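Long-range contacts in folylpolyglutamate synthase/dihydrofolate synthase (Thermotoga maritima, PDB 1O5Z), which probably catalyses the ATP-dependent ligation of L-glutamate to dihydropteroate and to tetrahydrofolyl-polyglutamates, in the biosynthesis of folate cofactors: residues G159-A164 against I193-S198; T54-G59 against D163-V168. All blocks are in the same frame, centred on the assembly; numbering follows the deposited sequence.

Contact 1 of 2, residues G159-A164 against I193-S198; sequences GGRLDA and IAWEKS. With SO4 (sulfate ion), chain B.
Arg161 and Trp195 both set CG anti to their backbone N (chi1 -168° and -161°), and a bend at chi3 in the arginine lays its guanidinium flat over the indole. The two planes are 18° apart, and Arg161 CZ stands 3.7 Å from the centroid of the six-membered ring, nearly along its normal: a cation-pi stack, with Arg161 NE placed toward the ring's rim. The same group grips the backbone of the last turn of helix 190-197. Arg161 NH2, with the acceptor close to the guanidinium plane, donates to Trp195 O at 3.2 Å, and NE adds a weak bond to that oxygen. Main chain to main chain, Arg161 N donates to Glu196 O at 2.7 Å, a short but clearly bent bond. The type I turn from Gly160 to Asp163 is fastened to the helix through a water as well, which accepts from Gly160 N and Leu162 N and donates to Glu196 OE2. Glycine suits both positions before the arginine: a CB on Gly159 would probably crowd Glu196 CG, and one on Gly160 the carbonyl oxygens of Glu196 and Lys197. Lys197, its chain passing Gly159 O, bends at chi4 so that NZ reaches sulfate O3 at 2.8 Å, while Gly159 N donates to sulfate O4 at 2.9 Å. The ion is probably from the crystallisation liquor. Carbonyl oxygens at a helix C-terminus would favour the arginine's positive charge, and the lysine and glycine N-H together form an anion-binding corner within the Mur ligase middle domain.

Contact 2 of 2, residues T54-G59 against D163-V168; sequences TIHIGG and DATNVV
Thr54 presses CG2 against Val168, 3.4 Å from its CB, where parallel strand 53-58 of the Mur ligase middle domain, a P-loop NTPase-type fold, meets the loop between strands 151-155 and 173-175. This is tight carbon packing in a buried place, and Thr54 OG1, enclosed with it, has no polar partner in the model. Two residues on, His56 sends its ring into the loop, CG anti to the backbone N (chi1 -160°). Val168 CG2 lies over one ring face, 4.1 Å from the centroid, in a CH-pi contact. At the ring edge NE2 donates to Thr165 OG1 at 2.8 Å, the oxygen lying 17° out of the ring plane. The CE1 corner faces Asn166 OD1, in plane at 3.5 Å, although the main polar partner of that amide oxygen is Lys202 NZ. A leucine in place of His56 would probably leave Thr165 OG1 without its donor and Val168 CG2 without an aromatic face to rest on. Beyond the histidine, the strand ends at Gly58, and in the loop that follows Gly59 O accepts from Lys63 NZ. Across the contact, Asp163 opens an Asx turn, its OD2 accepting from Thr165 N at 3.2 Å from above the carboxylate plane. The hydroxyl that accepts from His56 NE2 in turn donates to that carboxylate, Thr165 OG1 to Asp163 OD2, at a modelled 2.5 Å whose extreme shortness is doubtful.

Strand 53-58 comes first, and contact 2 closes a long loop of 103 residues from it to 163-168, taking in helix 132-146 and strand 151-155, its neighbour in the sheet. The chain reaches 159-164 just before that loop closes. From there contact 1 spans 28 residues, through strand 173-175, to the end of helix 190-197. The two loops thus overlap rather than nest, sharing Asp163 and Ala164, with centres about 9 Å apart. Arg161 O probably bonds Asn166 ND2 between them, and Lys197 CD packs on Gly59 CA. Together they tie the 159-168 loop to a central strand on one hand and to a helix end on the other.

Contact 1 of 2, residues G159-A164 against I193-S198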
loop_
_atom_site.group_PDB
_atom_site.type_symbol
_atom_site.label_atom_id
_atom_site.label_comp_id
_atom_site.label_asym_id
_atom_site.label_seq_id
_atom_site.Cartn_x
_atom_site.Cartn_y
_atom_site.Cartn_z
ATOM N N GLY A 159 -1.808 -0.485 -12.606
ATOM C CA GLY A 159 -1.454 -1.172 -13.848
ATOM C C GLY A 159 0.019 -1.507 -13.844
ATOM O O GLY A 159 0.503 -2.370 -13.072
ATOM N N GLY A 160 0.747 -0.798 -14.694
ATOM C CA GLY A 160 2.202 -0.921 -14.740
ATOM C C GLY A 160 2.721 -0.339 -16.044
ATOM O O GLY A 160 3.527 0.579 -16.025
ATOM N N ARG A 161 2.225 -0.868 -17.159
ATOM C CA ARG A 161 2.703 -0.485 -18.467
ATOM C C ARG A 161 2.849 1.065 -18.618
ATOM O O ARG A 161 3.880 1.553 -19.037
ATOM C CB ARG A 161 1.814 -1.126 -19.522
ATOM C CG ARG A 161 2.349 -1.068 -20.952
ATOM C CD ARG A 161 1.672 -2.051 -21.900
ATOM N NE ARG A 161 1.976 -3.486 -21.586
ATOM C CZ ARG A 161 3.103 -4.156 -21.932
ATOM N NH1 ARG A 161 4.074 -3.543 -22.596
ATOM N NH2 ARG A 161 3.261 -5.451 -21.634
ATOM N N LEU A 162 1.838 1.804 -18.204
ATOM C CA LEU A 162 1.778 3.261 -18.435
ATOM C C LEU A 162 1.700 4.035 -17.127
ATOM O O LEU A 162 1.280 5.210 -17.106
ATOM C CB LEU A 162 0.568 3.638 -19.280
ATOM C CG LEU A 162 0.491 2.942 -20.606
ATOM C CD1 LEU A 162 -0.710 3.510 -21.394
ATOM C CD2 LEU A 162 1.846 3.079 -21.372
ATOM N N ASP A 163 2.084 3.349 -16.057
ATOM C CA ASP A 163 2.191 3.936 -14.762
ATOM C C ASP A 163 3.359 4.896 -14.716
ATOM O O ASP A 163 4.415 4.615 -15.254
ATOM C CB ASP A 163 2.386 2.873 -13.685
ATOM C CG ASP A 163 2.233 3.441 -12.307
ATOM O OD1 ASP A 163 1.107 3.840 -11.929
ATOM O OD2 ASP A 163 3.190 3.588 -11.543
ATOM N N ALA A 164 3.166 6.013 -14.022
ATOM C CA ALA A 164 4.188 7.018 -13.904
ATOM C C ALA A 164 5.520 6.489 -13.407
ATOM O O ALA A 164 6.560 6.997 -13.792
ATOM C CB ALA A 164 3.700 8.146 -12.991
ATOM N N ILE A 193 -5.397 -7.641 -17.838
ATOM C CA ILE A 193 -4.810 -7.115 -16.607
ATOM C C ILE A 193 -3.340 -7.551 -16.497
ATOM O O ILE A 193 -2.452 -6.749 -16.270
ATOM C CB ILE A 193 -5.632 -7.621 -15.382
ATOM C CG1 ILE A 193 -7.049 -7.010 -15.408
ATOM C CG2 ILE A 193 -4.891 -7.270 -14.045
ATOM C CD1 ILE A 193 -8.079 -7.782 -14.618
ATOM N N ALA A 194 -3.118 -8.848 -16.650
ATOM C CA ALA A 194 -1.775 -9.423 -16.697
ATOM C C ALA A 194 -0.890 -8.710 -17.698
ATOM O O ALA A 194 0.273 -8.487 -17.434
ATOM C CB ALA A 194 -1.828 -10.931 -17.038
ATOM N N TRP A 195 -1.430 -8.339 -18.836
ATOM C CA TRP A 195 -0.624 -7.662 -19.832
ATOM C C TRP A 195 -0.190 -6.261 -19.408
ATOM O O TRP A 195 0.980 -5.909 -19.499
ATOM C CB TRP A 195 -1.379 -7.595 -21.149
ATOM C CG TRP A 195 -0.466 -7.341 -22.207
ATOM C CD1 TRP A 195 0.484 -8.204 -22.711
ATOM C CD2 TRP A 195 -0.327 -6.135 -22.900
ATOM N NE1 TRP A 195 1.205 -7.582 -23.700
ATOM C CE2 TRP A 195 0.725 -6.307 -23.839
ATOM C CE3 TRP A 195 -0.990 -4.919 -22.844
ATOM C CZ2 TRP A 195 1.105 -5.322 -24.712
ATOM C CZ3 TRP A 195 -0.605 -3.926 -23.692
ATOM C CH2 TRP A 195 0.434 -4.133 -24.628
ATOM N N GLU A 196 -1.148 -5.472 -18.942
ATOM C CA GLU A 196 -0.880 -4.132 -18.389
ATOM C C GLU A 196 0.233 -4.174 -17.325
ATOM O O GLU A 196 1.189 -3.394 -17.354
ATOM C CB GLU A 196 -2.204 -3.538 -17.831
ATOM C CG GLU A 196 -2.228 -2.023 -17.591
ATOM C CD GLU A 196 -2.042 -1.175 -18.878
ATOM O OE1 GLU A 196 -2.153 -1.737 -20.016
ATOM O OE2 GLU A 196 -1.803 0.070 -18.745
ATOM N N LYS A 197 0.119 -5.131 -16.415
ATOM C CA LYS A 197 1.106 -5.322 -15.372
ATOM C C LYS A 197 2.488 -5.770 -15.875
ATOM O O LYS A 197 3.510 -5.382 -15.316
ATOM C CB LYS A 197 0.581 -6.334 -14.322
ATOM C CG LYS A 197 -0.555 -5.759 -13.557
ATOM C CD LYS A 197 -0.746 -6.284 -12.191
ATOM C CE LYS A 197 -2.136 -5.846 -11.659
ATOM N NZ LYS A 197 -2.591 -4.494 -12.041
ATOM N N SER A 198 2.539 -6.604 -16.904
ATOM C CA SER A 198 3.831 -7.006 -17.392
ATOM C C SER A 198 4.530 -5.944 -18.230
ATOM O O SER A 198 5.635 -6.214 -18.688
ATOM C CB SER A 198 3.817 -8.381 -18.092
ATOM O OG SER A 198 2.568 -8.698 -18.589
HETATM S S SO4 B . -3.484 -2.254 -9.819
HETATM O O1 SO4 B . -3.393 -1.045 -8.997
HETATM O O2 SO4 B . -4.449 -3.170 -9.222
HETATM O O3 SO4 B . -2.134 -2.831 -9.866
HETATM O O4 SO4 B . -3.860 -1.945 -11.191
HETATM O O HOH W 1 2.654 -3.987 -12.535
HETATM O O HOH W 2 -0.536 1.115 -16.256
#

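Contact 2 of 2, residues T54-G59 against D163-V168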
loop_
_atom_site.group_PDB
_atom_site.type_symbol
_atom_site.label_atom_id
_atom_site.label_comp_id
_atom_site.label_asym_id
_atom_site.label_seq_id
_atom_site.Cartn_x
_atom_site.Cartn_y
_atom_site.Cartn_z
ATOM N N THR A 54 17.083 1.047 -8.619
ATOM C CA THR A 54 15.657 1.099 -8.466
ATOM C C THR A 54 15.128 -0.321 -8.377
ATOM O O THR A 54 15.736 -1.256 -8.932
ATOM C CB THR A 54 15.160 1.940 -9.656
ATOM O OG1 THR A 54 14.575 3.178 -9.167
ATOM C CG2 THR A 54 14.160 1.302 -10.435
ATOM N N ILE A 55 14.054 -0.501 -7.593
ATOM C CA ILE A 55 13.315 -1.780 -7.556
ATOM C C ILE A 55 11.868 -1.441 -7.759
ATOM O O ILE A 55 11.377 -0.478 -7.209
ATOM C CB ILE A 55 13.536 -2.537 -6.240
ATOM C CG1 ILE A 55 14.988 -2.938 -6.138
ATOM C CG2 ILE A 55 12.629 -3.780 -6.146
ATOM C CD1 ILE A 55 15.362 -3.385 -4.715
ATOM N N HIS A 56 11.211 -2.221 -8.604
ATOM C CA HIS A 56 9.917 -1.832 -9.117
ATOM C C HIS A 56 8.895 -2.892 -8.809
ATOM O O HIS A 56 9.078 -4.015 -9.237
ATOM C CB HIS A 56 9.979 -1.593 -10.627
ATOM C CG HIS A 56 8.850 -0.766 -11.135
ATOM N ND1 HIS A 56 8.542 -0.674 -12.473
ATOM C CD2 HIS A 56 7.968 0.033 -10.488
ATOM C CE1 HIS A 56 7.506 0.135 -12.619
ATOM N NE2 HIS A 56 7.124 0.559 -11.430
ATOM N N ILE A 57 7.838 -2.517 -8.069
ATOM C CA ILE A 57 6.866 -3.480 -7.546
ATOM C C ILE A 57 5.422 -3.182 -7.903
ATOM O O ILE A 57 4.843 -2.220 -7.410
ATOM C CB ILE A 57 7.021 -3.635 -6.002
ATOM C CG1 ILE A 57 8.451 -4.117 -5.663
ATOM C CG2 ILE A 57 6.031 -4.683 -5.460
ATOM C CD1 ILE A 57 8.965 -3.506 -4.576
ATOM N N GLY A 58 4.836 -4.068 -8.705
ATOM C CA GLY A 58 3.431 -3.998 -9.050
ATOM C C GLY A 58 2.645 -5.219 -8.634
ATOM O O GLY A 58 3.127 -6.105 -7.938
ATOM N N GLY A 59 1.412 -5.270 -9.067
ATOM C CA GLY A 59 0.543 -6.363 -8.722
ATOM C C GLY A 59 -0.758 -5.829 -8.179
ATOM O O GLY A 59 -0.812 -4.754 -7.630
ATOM N N ASP A 163 2.084 3.349 -16.057
ATOM C CA ASP A 163 2.191 3.936 -14.762
ATOM C C ASP A 163 3.359 4.896 -14.716
ATOM O O ASP A 163 4.415 4.615 -15.254
ATOM C CB ASP A 163 2.386 2.873 -13.685
ATOM C CG ASP A 163 2.233 3.441 -12.307
ATOM O OD1 ASP A 163 1.107 3.840 -11.929
ATOM O OD2 ASP A 163 3.190 3.588 -11.543
ATOM N N ALA A 164 3.166 6.013 -14.022
ATOM C CA ALA A 164 4.188 7.018 -13.904
ATOM C C ALA A 164 5.520 6.489 -13.407
ATOM O O ALA A 164 6.560 6.997 -13.792
ATOM C CB ALA A 164 3.700 8.146 -12.991
ATOM N N THR A 165 5.502 5.480 -12.544
ATOM C CA THR A 165 6.725 4.874 -12.044
ATOM C C THR A 165 7.497 4.075 -13.080
ATOM O O THR A 165 8.649 3.683 -12.836
ATOM C CB THR A 165 6.432 3.879 -10.848
ATOM O OG1 THR A 165 5.536 2.854 -11.275
ATOM C CG2 THR A 165 5.729 4.547 -9.656
ATOM N N ASN A 166 6.858 3.745 -14.196
ATOM C CA ASN A 166 7.436 2.802 -15.172
ATOM C C ASN A 166 8.489 3.414 -16.115
ATOM O O ASN A 166 8.855 2.827 -17.136
ATOM C CB ASN A 166 6.312 2.167 -15.998
ATOM C CG ASN A 166 6.754 0.921 -16.672
ATOM O OD1 ASN A 166 7.539 0.138 -16.089
ATOM N ND2 ASN A 166 6.308 0.725 -17.920
ATOM N N VAL A 167 8.958 4.604 -15.765
ATOM C CA VAL A 167 10.058 5.250 -16.434
ATOM C C VAL A 167 11.401 4.680 -15.991
ATOM O O VAL A 167 12.438 5.031 -16.542
ATOM C CB VAL A 167 9.991 6.766 -16.220
ATOM C CG1 VAL A 167 8.723 7.309 -16.861
ATOM C CG2 VAL A 167 10.032 7.151 -14.768
ATOM N N VAL A 168 11.385 3.822 -14.963
ATOM C CA VAL A 168 12.625 3.304 -14.392
ATOM C C VAL A 168 13.127 2.112 -15.181
ATOM O O VAL A 168 12.372 1.492 -15.927
ATOM C CB VAL A 168 12.471 2.857 -12.901
ATOM C CG1 VAL A 168 11.977 3.993 -12.054
ATOM C CG2 VAL A 168 11.560 1.629 -12.737
#